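Local coordinates for RabGAP/TBC protein (Chlamydomonas reinhardtii, PDB 4P17), which probably acts as a flagellar GTPase-activating protein that speeds GTP hydrolysis by Rab GTPases, at residues T209-L214 against V264-L269; I221-S226 against G280-L285; M247-S252 against D300-T305; I183-T188 against E256-L261. One frame throughout, in Å; residues are numbered along the deposited sequence.

Interaction 1: T209-L214 against V264-L269; sequences TKLPRL and VALAML
Lys210, on the last turn of helix 201-210, lays its aliphatic chain across Leu266 at about a right angle. All its carbons from CB to CE come near one methyl, Leu266 CD2, and the tightest approach is that of Lys210 CD at 3.5 Å, closer than usual for two carbons. A bend at chi2 (-138°) carries the chain along this methyl, and NZ stays beside it. An alanine in its place would keep CB but is likely to leave Leu266 CD2 without the methylene cover that screens it on this side. Leu211 leaves helical geometry and occupies the N-cap position of helix 212-221, yet its side chain is buried. Its CD1 reaches both Leu266 and Leu269 of helix 259-271, lying 3.8 Å from Leu266 CD1 and the same distance from Leu269 CB. The Leu211 side chain slides past that of Leu266 in the opposite direction and crosses Leu269 nearly perpendicularly. One turn of chain later, Leu214 brings CD2 to 3.9 Å from Leu269 CB, so that methyls of Leu211 and Leu214 both rest on this one methylene, from the same side. Leu269 also packs on Leu203 and Ile207 of helix 201-210, and Leu211 on Glu273 of helix 273-277. No hydrogen bond crosses between 209-214 and 264-269; leucine-rich packing seats the junction of two consecutive helices against a third, as in the all-helical architecture of TBC domains.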
loop_
_atom_site.group_PDB
_atom_site.type_symbol
_atom_site.label_atom_id
_atom_site.label_comp_id
_atom_site.label_asym_id
_atom_site.label_seq_id
_atom_site.Cartn_x
_atom_site.Cartn_y
_atom_site.Cartn_z
ATOM N N THR A 209 21.313 13.019 0.541
ATOM C CA THR A 209 21.535 13.636 -0.769
ATOM C C THR A 209 20.524 14.732 -1.106
ATOM O O THR A 209 20.898 15.834 -1.516
ATOM C CB THR A 209 21.497 12.574 -1.882
ATOM O OG1 THR A 209 20.215 11.937 -1.910
ATOM C CG2 THR A 209 22.513 11.567 -1.621
ATOM N N LYS A 210 19.249 14.426 -0.897
ATOM C CA LYS A 210 18.139 15.284 -1.299
ATOM C C LYS A 210 17.655 16.234 -0.215
ATOM O O LYS A 210 17.090 17.287 -0.529
ATOM C CB LYS A 210 16.954 14.428 -1.755
ATOM C CG LYS A 210 17.271 13.488 -2.896
ATOM C CD LYS A 210 16.154 13.457 -3.916
ATOM C CE LYS A 210 16.312 12.331 -4.915
ATOM N NZ LYS A 210 15.037 12.104 -5.650
ATOM N N LEU A 211 17.893 15.875 1.042
ATOM C CA LEU A 211 17.335 16.592 2.170
ATOM C C LEU A 211 18.428 16.788 3.219
ATOM O O LEU A 211 18.280 16.394 4.364
ATOM C CB LEU A 211 16.125 15.834 2.728
ATOM C CG LEU A 211 14.942 15.617 1.767
ATOM C CD1 LEU A 211 13.894 14.700 2.395
ATOM C CD2 LEU A 211 14.301 16.937 1.334
ATOM N N PRO A 212 19.538 17.421 2.823
ATOM C CA PRO A 212 20.677 17.534 3.744
ATOM C C PRO A 212 20.349 18.244 5.068
ATOM O O PRO A 212 20.921 17.871 6.078
ATOM C CB PRO A 212 21.709 18.328 2.932
ATOM C CG PRO A 212 20.952 19.016 1.873
ATOM C CD PRO A 212 19.786 18.112 1.541
ATOM N N ARG A 213 19.434 19.214 5.062
ATOM C CA ARG A 213 19.002 19.845 6.304
ATOM C C ARG A 213 18.341 18.839 7.213
ATOM O O ARG A 213 18.495 18.879 8.431
ATOM C CB ARG A 213 18.028 20.964 6.047
ATOM C CG ARG A 213 18.645 22.209 5.502
ATOM C CD ARG A 213 17.522 23.205 5.179
ATOM N NE ARG A 213 17.082 23.955 6.357
ATOM C CZ ARG A 213 15.884 24.523 6.498
ATOM N NH1 ARG A 213 14.971 24.407 5.541
ATOM N NH2 ARG A 213 15.588 25.199 7.612
ATOM N N LEU A 214 17.578 17.938 6.616
ATOM C CA LEU A 214 16.895 16.951 7.405
ATOM C C LEU A 214 17.900 15.955 7.991
ATOM O O LEU A 214 17.770 15.546 9.140
ATOM C CB LEU A 214 15.827 16.248 6.556
ATOM C CG LEU A 214 14.803 15.465 7.367
ATOM C CD1 LEU A 214 14.039 16.330 8.367
ATOM C CD2 LEU A 214 13.815 14.740 6.464
ATOM N N VAL A 264 8.399 6.933 -2.380
ATOM C CA VAL A 264 7.272 7.586 -1.720
ATOM C C VAL A 264 7.700 8.021 -0.287
ATOM O O VAL A 264 7.313 9.067 0.214
ATOM C CB VAL A 264 6.043 6.665 -1.696
ATOM C CG1 VAL A 264 4.923 7.254 -0.832
ATOM C CG2 VAL A 264 5.541 6.488 -3.102
ATOM N N ALA A 265 8.478 7.192 0.372
ATOM C CA ALA A 265 8.969 7.529 1.697
ATOM C C ALA A 265 9.773 8.833 1.661
ATOM O O ALA A 265 9.575 9.721 2.509
ATOM C CB ALA A 265 9.790 6.394 2.215
ATOM N N LEU A 266 10.658 8.966 0.676
ATOM C CA LEU A 266 11.462 10.188 0.551
ATOM C C LEU A 266 10.537 11.372 0.292
ATOM O O LEU A 266 10.733 12.451 0.863
ATOM C CB LEU A 266 12.491 10.091 -0.588
ATOM C CG LEU A 266 13.310 11.382 -0.670
ATOM C CD1 LEU A 266 14.269 11.457 0.530
ATOM C CD2 LEU A 266 14.029 11.487 -1.956
ATOM N N ALA A 267 9.529 11.167 -0.562
ATOM C CA ALA A 267 8.603 12.249 -0.892
ATOM C C ALA A 267 7.884 12.733 0.367
ATOM O O ALA A 267 7.684 13.923 0.547
ATOM C CB ALA A 267 7.600 11.803 -1.952
ATOM N N MET A 268 7.491 11.815 1.238
ATOM C CA MET A 268 6.877 12.206 2.505
ATOM C C MET A 268 7.786 13.073 3.335
ATOM O O MET A 268 7.335 14.030 3.953
ATOM C CB MET A 268 6.504 10.976 3.315
ATOM C CG MET A 268 5.387 10.209 2.743
ATOM S SD MET A 268 3.802 11.014 2.930
ATOM C CE MET A 268 3.672 11.248 4.703
ATOM N N LEU A 269 9.066 12.721 3.372
ATOM C CA LEU A 269 10.021 13.489 4.148
ATOM C C LEU A 269 10.280 14.853 3.511
ATOM O O LEU A 269 10.488 15.833 4.225
ATOM C CB LEU A 269 11.310 12.707 4.308
ATOM C CG LEU A 269 11.151 11.365 5.039
ATOM C CD1 LEU A 269 12.460 10.584 5.163
ATOM C CD2 LEU A 269 10.532 11.564 6.419
#

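Interaction 2: I221-S226 against G280-L285; sequences IDFDIS and GDAGEL
An apolar contact with one water bridge joins the loop after helix 212-221 to the start of helix 282-294, in a partly buried part of the fold. Ile221 and Phe223 carry it from the loop, Ala282 and Leu285 from the helix. Leu285 CD2 sits over the centre of the Phe223 ring, 3.8 Å from its centroid and 11° off the ring normal, a CH-pi contact made squarely on the face. With chi1 at 179°, Phe223 CG lies opposite the backbone N, and the ring extends toward the helix to meet this methyl. The other branch of Leu285 serves Ile221: its CD1 lies 3.7 Å from Ile221 CD1, the two side chains crossing at about a right angle. Ile221 CG2 reaches back to the carbonyl of Gly280, 3.6 Å from its O atom. Ala282 CB fits against the loop backbone, 3.6 Å from Ile221 O, and also approaches Phe223 CD1. That same carbonyl accepts a hydrogen bond from a water (Ile221 O to water 2.8 Å), which in turn accepts from Ala282 N at 2.9 Å, tying a helix C-terminus to the first turn of another helix. Both ends are capped: Asp222, with positive phi, closes helix 212-221 in a Schellman motif, while Asp281 at the N-cap takes Glu284 N on OD2. Behind the loop, Phe223 meets the ring of Phe218, with planes at about 55°. Leu285 also rests on His217 and Phe218, so helix 282-294 packs against helix 212-221 itself, while Ile225 turns to Leu203 and Ile207 of helix 201-210.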
loop_
_atom_site.group_PDB
_atom_site.type_symbol
_atom_site.label_atom_id
_atom_site.label_comp_id
_atom_site.label_asym_id
_atom_site.label_seq_id
_atom_site.Cartn_x
_atom_site.Cartn_y
_atom_site.Cartn_z
ATOM N N ILE A 221 19.302 15.089 16.641
ATOM C CA ILE A 221 18.312 14.647 17.637
ATOM C C ILE A 221 18.348 13.131 17.809
ATOM O O ILE A 221 17.585 12.580 18.593
ATOM C CB ILE A 221 16.866 15.104 17.297
ATOM C CG1 ILE A 221 16.324 14.392 16.051
ATOM C CG2 ILE A 221 16.816 16.644 17.135
ATOM C CD1 ILE A 221 14.867 14.708 15.753
ATOM N N ASP A 222 19.268 12.490 17.100
ATOM C CA ASP A 222 19.457 11.043 17.150
ATOM C C ASP A 222 18.189 10.327 16.692
ATOM O O ASP A 222 17.798 9.328 17.282
ATOM C CB ASP A 222 19.841 10.567 18.564
ATOM C CG ASP A 222 21.211 11.069 19.014
ATOM O OD1 ASP A 222 22.082 11.317 18.148
ATOM O OD2 ASP A 222 21.420 11.201 20.241
ATOM N N PHE A 223 17.548 10.851 15.647
ATOM C CA PHE A 223 16.337 10.223 15.120
ATOM C C PHE A 223 16.704 9.153 14.117
ATOM O O PHE A 223 17.449 9.409 13.181
ATOM C CB PHE A 223 15.407 11.242 14.480
ATOM C CG PHE A 223 14.170 10.615 13.913
ATOM C CD1 PHE A 223 13.164 10.172 14.739
ATOM C CD2 PHE A 223 14.039 10.434 12.560
ATOM C CE1 PHE A 223 12.041 9.572 14.210
ATOM C CE2 PHE A 223 12.927 9.851 12.040
ATOM C CZ PHE A 223 11.935 9.410 12.867
ATOM N N ASP A 224 16.171 7.949 14.338
ATOM C CA ASP A 224 16.386 6.786 13.480
ATOM C C ASP A 224 15.207 6.665 12.523
ATOM O O ASP A 224 14.098 6.404 12.976
ATOM C CB ASP A 224 16.480 5.530 14.352
ATOM C CG ASP A 224 16.869 4.287 13.577
ATOM O OD1 ASP A 224 17.318 4.398 12.413
ATOM O OD2 ASP A 224 16.723 3.188 14.153
ATOM N N ILE A 225 15.417 6.871 11.228
ATOM C CA ILE A 225 14.284 6.920 10.288
ATOM C C ILE A 225 13.529 5.583 10.265
ATOM O O ILE A 225 12.360 5.513 9.883
ATOM C CB ILE A 225 14.751 7.301 8.843
ATOM C CG1 ILE A 225 13.569 7.328 7.850
ATOM C CG2 ILE A 225 15.816 6.357 8.336
ATOM C CD1 ILE A 225 12.536 8.351 8.161
ATOM N N SER A 226 14.189 4.521 10.690
ATOM C CA SER A 226 13.562 3.204 10.624
ATOM C C SER A 226 12.409 3.096 11.621
ATOM O O SER A 226 11.530 2.228 11.479
ATOM C CB SER A 226 14.596 2.112 10.863
ATOM O OG SER A 226 15.276 2.299 12.097
ATOM N N GLY A 280 12.676 19.381 18.037
ATOM C CA GLY A 280 13.979 19.150 18.604
ATOM C C GLY A 280 14.114 17.872 19.393
ATOM O O GLY A 280 15.102 17.684 20.097
ATOM N N ASP A 281 13.136 16.975 19.259
ATOM C CA ASP A 281 13.110 15.741 20.048
ATOM C C ASP A 281 12.714 14.569 19.160
ATOM O O ASP A 281 11.743 14.662 18.433
ATOM C CB ASP A 281 12.130 15.858 21.225
ATOM C CG ASP A 281 11.911 14.533 21.955
ATOM O OD1 ASP A 281 12.837 14.077 22.652
ATOM O OD2 ASP A 281 10.799 13.954 21.858
ATOM N N ALA A 282 13.470 13.480 19.253
ATOM C CA ALA A 282 13.231 12.290 18.403
ATOM C C ALA A 282 11.842 11.672 18.597
ATOM O O ALA A 282 11.118 11.398 17.625
ATOM C CB ALA A 282 14.290 11.250 18.676
ATOM N N GLY A 283 11.460 11.417 19.839
ATOM C CA GLY A 283 10.123 10.891 20.077
ATOM C C GLY A 283 9.044 11.837 19.568
ATOM O O GLY A 283 8.080 11.390 18.942
ATOM N N GLU A 284 9.209 13.143 19.796
ATOM C CA GLU A 284 8.210 14.102 19.359
ATOM C C GLU A 284 8.070 14.117 17.849
ATOM O O GLU A 284 6.966 14.254 17.306
ATOM C CB GLU A 284 8.570 15.497 19.855
ATOM C CG GLU A 284 7.643 16.606 19.385
ATOM C CD GLU A 284 6.306 16.603 20.080
ATOM O OE1 GLU A 284 6.005 15.618 20.795
ATOM O OE2 GLU A 284 5.562 17.599 19.921
ATOM N N LEU A 285 9.205 14.005 17.171
ATOM C CA LEU A 285 9.218 14.082 15.727
ATOM C C LEU A 285 8.469 12.903 15.152
ATOM O O LEU A 285 7.713 13.050 14.202
ATOM C CB LEU A 285 10.652 14.126 15.203
ATOM C CG LEU A 285 10.786 14.336 13.688
ATOM C CD1 LEU A 285 12.040 15.148 13.365
ATOM C CD2 LEU A 285 10.811 12.997 12.953
HETATM O O HOH W 1 15.924 13.395 20.715
#

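Interaction 3: M247-S252 against D300-T305; sequences MRTWDS and DVLMAT
Arg248 and Asp300 form a salt bridge, with Arg248 NH1 donating to Asp300 OD1 at 2.9 Å and an N-H...O angle of 155°. The carboxylate oxygen lies in the guanidinium plane, although the planes of the two groups are 53° apart. Water extends the polar link: Arg248 NH2 donates to a water that in turn donates to Asp300 O, and NH2 also binds Arg65 O. Asp300 OD2 is held by Asn36. Packing supplies the rest. Met303 lays CG over one face of the guanidinium, 3.6 Å from Arg248 NH2; bends at chi2 and chi3 then fold CE back to 4.0 Å from Thr249 CA. Thr249 CG2 faces Met303 SD, while its OG1 is bonded to Val246 O. A leucine in place of Arg248 would probably leave Asp300 OD1 without its charged mate and the bridging water without a donor. The two helix segments run roughly parallel, at 35° and 10.2 Å between axes. Helix 259-271 packs against both of them, Val264 on Thr249 and Met268 on Leu302; beyond helix 243-256, Trp250 meets Leu160 and Met161 of helix 153-164.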
loop_
_atom_site.group_PDB
_atom_site.type_symbol
_atom_site.label_atom_id
_atom_site.label_comp_id
_atom_site.label_asym_id
_atom_site.label_seq_id
_atom_site.Cartn_x
_atom_site.Cartn_y
_atom_site.Cartn_z
ATOM N N MET A 247 -3.610 3.767 -1.931
ATOM C CA MET A 247 -3.880 3.021 -3.169
ATOM C C MET A 247 -3.112 3.597 -4.343
ATOM O O MET A 247 -2.760 2.873 -5.275
ATOM C CB MET A 247 -5.372 3.012 -3.522
ATOM C CG MET A 247 -6.275 2.628 -2.418
ATOM S SD MET A 247 -6.003 0.958 -1.895
ATOM C CE MET A 247 -7.369 0.866 -0.710
ATOM N N ARG A 248 -2.816 4.893 -4.313
ATOM C CA ARG A 248 -1.993 5.447 -5.374
ATOM C C ARG A 248 -0.562 4.941 -5.299
ATOM O O ARG A 248 0.090 4.683 -6.336
ATOM C CB ARG A 248 -2.000 6.967 -5.319
ATOM C CG ARG A 248 -3.276 7.581 -5.832
ATOM C CD ARG A 248 -3.345 7.559 -7.355
ATOM N NE ARG A 248 -2.211 8.240 -7.974
ATOM C CZ ARG A 248 -2.131 9.565 -8.116
ATOM N NH1 ARG A 248 -3.136 10.348 -7.715
ATOM N NH2 ARG A 248 -1.064 10.103 -8.682
ATOM N N THR A 249 -0.050 4.770 -4.092
ATOM C CA THR A 249 1.268 4.137 -3.951
ATOM C C THR A 249 1.210 2.696 -4.495
ATOM O O THR A 249 2.138 2.208 -5.170
ATOM C CB THR A 249 1.805 4.127 -2.494
ATOM O OG1 THR A 249 1.165 3.123 -1.705
ATOM C CG2 THR A 249 1.659 5.486 -1.812
ATOM N N TRP A 250 0.100 2.036 -4.231
ATOM C CA TRP A 250 -0.064 0.645 -4.651
ATOM C C TRP A 250 -0.212 0.527 -6.163
ATOM O O TRP A 250 0.327 -0.422 -6.790
ATOM C CB TRP A 250 -1.276 0.038 -3.940
ATOM C CG TRP A 250 -1.039 -0.289 -2.457
ATOM C CD1 TRP A 250 0.028 0.137 -1.650
ATOM C CD2 TRP A 250 -1.869 -1.110 -1.623
ATOM N NE1 TRP A 250 -0.118 -0.400 -0.380
ATOM C CE2 TRP A 250 -1.276 -1.149 -0.337
ATOM C CE3 TRP A 250 -3.059 -1.833 -1.844
ATOM C CZ2 TRP A 250 -1.840 -1.876 0.735
ATOM C CZ3 TRP A 250 -3.619 -2.554 -0.761
ATOM C CH2 TRP A 250 -2.998 -2.570 0.498
ATOM N N ASP A 251 -0.921 1.479 -6.767
ATOM C CA ASP A 251 -0.988 1.558 -8.245
ATOM C C ASP A 251 0.402 1.391 -8.846
ATOM O O ASP A 251 0.646 0.539 -9.674
ATOM C CB ASP A 251 -1.564 2.882 -8.755
ATOM C CG ASP A 251 -3.057 3.064 -8.441
ATOM O OD1 ASP A 251 -3.722 2.060 -8.162
ATOM O OD2 ASP A 251 -3.558 4.222 -8.505
ATOM N N SER A 252 1.330 2.233 -8.427
ATOM C CA SER A 252 2.679 2.155 -8.986
ATOM C C SER A 252 3.512 0.987 -8.445
ATOM O O SER A 252 4.355 0.451 -9.166
ATOM C CB SER A 252 3.396 3.473 -8.762
ATOM O OG SER A 252 2.824 4.444 -9.653
ATOM N N ASP A 300 -2.173 13.343 -5.175
ATOM C CA ASP A 300 -1.575 13.779 -6.418
ATOM C C ASP A 300 -0.168 14.327 -6.170
ATOM O O ASP A 300 0.805 13.974 -6.861
ATOM C CB ASP A 300 -2.411 14.868 -7.102
ATOM C CG ASP A 300 -3.666 14.355 -7.787
ATOM O OD1 ASP A 300 -3.782 13.144 -8.099
ATOM O OD2 ASP A 300 -4.523 15.221 -8.079
ATOM N N VAL A 301 -0.060 15.199 -5.175
ATOM C CA VAL A 301 1.221 15.809 -4.861
ATOM C C VAL A 301 2.187 14.772 -4.302
ATOM O O VAL A 301 3.402 14.832 -4.579
ATOM C CB VAL A 301 1.032 16.954 -3.888
ATOM C CG1 VAL A 301 2.376 17.481 -3.382
ATOM C CG2 VAL A 301 0.206 18.035 -4.571
ATOM N N LEU A 302 1.684 13.823 -3.524
ATOM C CA LEU A 302 2.587 12.780 -3.022
ATOM C C LEU A 302 3.251 12.046 -4.178
ATOM O O LEU A 302 4.466 11.804 -4.162
ATOM C CB LEU A 302 1.859 11.760 -2.130
ATOM C CG LEU A 302 2.813 10.686 -1.556
ATOM C CD1 LEU A 302 3.922 11.294 -0.677
ATOM C CD2 LEU A 302 2.009 9.660 -0.751
ATOM N N MET A 303 2.475 11.597 -5.154
ATOM C CA MET A 303 3.083 10.763 -6.192
ATOM C C MET A 303 3.940 11.624 -7.130
ATOM O O MET A 303 5.017 11.224 -7.572
ATOM C CB MET A 303 2.032 10.016 -6.980
ATOM C CG MET A 303 1.205 9.063 -6.131
ATOM S SD MET A 303 2.210 8.010 -5.068
ATOM C CE MET A 303 3.074 6.897 -6.191
ATOM N N ALA A 304 3.449 12.807 -7.464
ATOM C CA ALA A 304 4.220 13.675 -8.322
ATOM C C ALA A 304 5.562 14.017 -7.641
ATOM O O ALA A 304 6.628 14.094 -8.287
ATOM C CB ALA A 304 3.435 14.916 -8.634
ATOM N N THR A 305 5.528 14.187 -6.327
ATOM C CA THR A 305 6.770 14.490 -5.619
ATOM C C THR A 305 7.678 13.253 -5.636
ATOM O O THR A 305 8.875 13.372 -5.871
ATOM C CB THR A 305 6.519 14.979 -4.180
ATOM O OG1 THR A 305 5.706 16.163 -4.225
ATOM C CG2 THR A 305 7.830 15.299 -3.477
HETATM O O HOH W 2 0.236 12.769 -9.143
#

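Interaction 4: I183-T188 against E256-L261; sequences ILYPGT and EGPKIL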
loop_
_atom_site.group_PDB
_atom_site.type_symbol
_atom_site.label_atom_id
_atom_site.label_comp_id
_atom_site.label_asym_id
_atom_site.label_seq_id
_atom_site.Cartn_x
_atom_site.Cartn_y
_atom_site.Cartn_z
ATOM N N ILE A 183 6.973 -9.434 -6.280
ATOM C CA ILE A 183 7.185 -7.985 -6.302
ATOM C C ILE A 183 8.168 -7.562 -5.204
ATOM O O ILE A 183 9.197 -6.944 -5.509
ATOM C CB ILE A 183 5.884 -7.240 -6.164
ATOM C CG1 ILE A 183 4.979 -7.574 -7.367
ATOM C CG2 ILE A 183 6.151 -5.731 -6.110
ATOM C CD1 ILE A 183 3.608 -6.864 -7.353
ATOM N N LEU A 184 7.884 -7.907 -3.954
ATOM C CA LEU A 184 8.801 -7.572 -2.856
ATOM C C LEU A 184 10.012 -8.507 -2.903
ATOM O O LEU A 184 9.939 -9.593 -3.460
ATOM C CB LEU A 184 8.097 -7.676 -1.513
ATOM C CG LEU A 184 6.866 -6.767 -1.316
ATOM C CD1 LEU A 184 6.014 -7.263 -0.150
ATOM C CD2 LEU A 184 7.248 -5.326 -1.102
ATOM N N TYR A 185 11.129 -8.091 -2.318
ATOM C CA TYR A 185 12.277 -8.966 -2.286
ATOM C C TYR A 185 11.981 -10.162 -1.384
ATOM O O TYR A 185 11.244 -10.038 -0.398
ATOM C CB TYR A 185 13.504 -8.226 -1.807
ATOM C CG TYR A 185 14.211 -7.426 -2.869
ATOM C CD1 TYR A 185 13.514 -6.656 -3.779
ATOM C CD2 TYR A 185 15.599 -7.444 -2.954
ATOM C CE1 TYR A 185 14.181 -5.910 -4.755
ATOM C CE2 TYR A 185 16.271 -6.686 -3.882
ATOM C CZ TYR A 185 15.560 -5.924 -4.796
ATOM O OH TYR A 185 16.233 -5.186 -5.749
ATOM N N PRO A 186 12.535 -11.326 -1.726
ATOM C CA PRO A 186 12.490 -12.452 -0.775
ATOM C C PRO A 186 13.001 -12.068 0.622
ATOM O O PRO A 186 13.940 -11.280 0.744
ATOM C CB PRO A 186 13.397 -13.484 -1.437
ATOM C CG PRO A 186 13.273 -13.187 -2.906
ATOM C CD PRO A 186 13.272 -11.698 -2.960
ATOM N N GLY A 187 12.331 -12.572 1.657
ATOM C CA GLY A 187 12.751 -12.333 3.022
ATOM C C GLY A 187 12.168 -11.078 3.652
ATOM O O GLY A 187 12.425 -10.797 4.824
ATOM N N THR A 188 11.364 -10.336 2.899
ATOM C CA THR A 188 10.816 -9.069 3.390
ATOM C C THR A 188 10.063 -9.324 4.671
ATOM O O THR A 188 10.164 -8.542 5.609
ATOM C CB THR A 188 9.894 -8.398 2.349
ATOM O OG1 THR A 188 10.688 -7.956 1.247
ATOM C CG2 THR A 188 9.153 -7.161 2.935
ATOM N N GLU A 256 5.577 -0.924 -11.122
ATOM C CA GLU A 256 6.992 -0.587 -11.206
ATOM C C GLU A 256 7.855 -1.379 -10.232
ATOM O O GLU A 256 9.055 -1.486 -10.431
ATOM C CB GLU A 256 7.190 0.910 -10.929
ATOM C CG GLU A 256 6.478 1.808 -11.897
ATOM C CD GLU A 256 6.901 3.237 -11.774
ATOM O OE1 GLU A 256 8.110 3.510 -11.575
ATOM O OE2 GLU A 256 6.017 4.089 -11.886
ATOM N N GLY A 257 7.264 -1.888 -9.155
ATOM C CA GLY A 257 8.020 -2.667 -8.179
ATOM C C GLY A 257 8.430 -1.914 -6.916
ATOM O O GLY A 257 8.053 -0.774 -6.719
ATOM N N PRO A 258 9.256 -2.539 -6.077
ATOM C CA PRO A 258 9.427 -2.039 -4.705
ATOM C C PRO A 258 10.250 -0.756 -4.555
ATOM O O PRO A 258 10.278 -0.228 -3.448
ATOM C CB PRO A 258 10.130 -3.192 -3.987
ATOM C CG PRO A 258 10.785 -3.995 -5.070
ATOM C CD PRO A 258 10.022 -3.776 -6.335
ATOM N N LYS A 259 10.919 -0.267 -5.597
ATOM C CA LYS A 259 11.554 1.030 -5.434
ATOM C C LYS A 259 10.535 2.121 -5.093
ATOM O O LYS A 259 10.879 3.128 -4.479
ATOM C CB LYS A 259 12.337 1.419 -6.677
ATOM C CG LYS A 259 13.554 0.565 -6.886
ATOM C CD LYS A 259 14.357 1.101 -8.017
ATOM C CE LYS A 259 15.529 0.254 -8.363
ATOM N NZ LYS A 259 16.263 0.947 -9.472
ATOM N N ILE A 260 9.289 1.926 -5.485
ATOM C CA ILE A 260 8.208 2.834 -5.092
ATOM C C ILE A 260 8.199 3.082 -3.572
ATOM O O ILE A 260 7.839 4.167 -3.088
ATOM C CB ILE A 260 6.828 2.246 -5.559
ATOM C CG1 ILE A 260 6.772 2.162 -7.087
ATOM C CG2 ILE A 260 5.629 3.056 -5.027
ATOM C CD1 ILE A 260 6.850 3.537 -7.787
ATOM N N LEU A 261 8.575 2.077 -2.786
ATOM C CA LEU A 261 8.479 2.262 -1.343
ATOM C C LEU A 261 9.420 3.377 -0.895
ATOM O O LEU A 261 8.982 4.299 -0.211
ATOM C CB LEU A 261 8.772 0.965 -0.628
ATOM C CG LEU A 261 7.746 -0.137 -0.938
ATOM C CD1 LEU A 261 8.148 -1.378 -0.175
ATOM C CD2 LEU A 261 6.286 0.302 -0.619
#
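The ring of Pro258 is the bump of this contact, and the hollow that takes it is formed by the carbonyl of Ile183 and the ring of Tyr185. Ile183 O lies 3.4 Å from both Pro258 CG and Pro258 CD, so two ring methylenes press against one backbone oxygen. From another side the ring of Tyr185 comes edge-on, its CE1 3.9 Å from Pro258 CG, the two side chains crossing at about a right angle. The tyrosine bond to CB does not aim straight at the proline; chi1 of -82°, with CG beside the backbone N, swings the ring until its edge meets Pro258 CG. Ile183 borders the hollow with CG2, which approaches Gly257 CA at 4.1 Å and Pro258 CD at 4.3 Å. Gly257 has positive phi, a backbone form that a CB would jam, and it breaks away from helix 243-256 just before Pro258 leads into helix 259-271. The contact thus brings together two helix exits of the all-helical TBC fold: the end of helix 169-183 and the short link between helices 243-256 and 259-271. Farther inward, Leu184 CD2 lies 4.2 Å from Leu261 CD1, a looser meeting of two methyls whose side chains cross nearly perpendicularly; Leu261 also touches Leu236, and Leu184 touches Tyr189. Past Tyr185 the chain reverses in a type II turn ending at Thr188, whose OG1 donates to Tyr185 O at 2.7 Å. Ile183 also rests on Leu253 and Phe254 of helix 243-256.

In the fold
Interactions 1 and 3 are buried, whereas interactions 2 and 4 are partly exposed and draw on loops and helix ends. Helix 259-271 serves interactions 1 and 4, whose centres lie about 20 Å apart, and its side chains also pack on 300-305 of interaction 3. Ser252 meets Ile260 where interactions 3 and 4 touch, while Leu269 CD1 and Ile225 CD1, 3.7 Å apart, join interactions 1 and 2. Interactions 2 and 3 do not touch. The chemistry differs too: interactions 1, 2 and 4 have no direct hydrogen bond between their segments, water bridges occur in 2 and 3, and only 3 has a salt bridge.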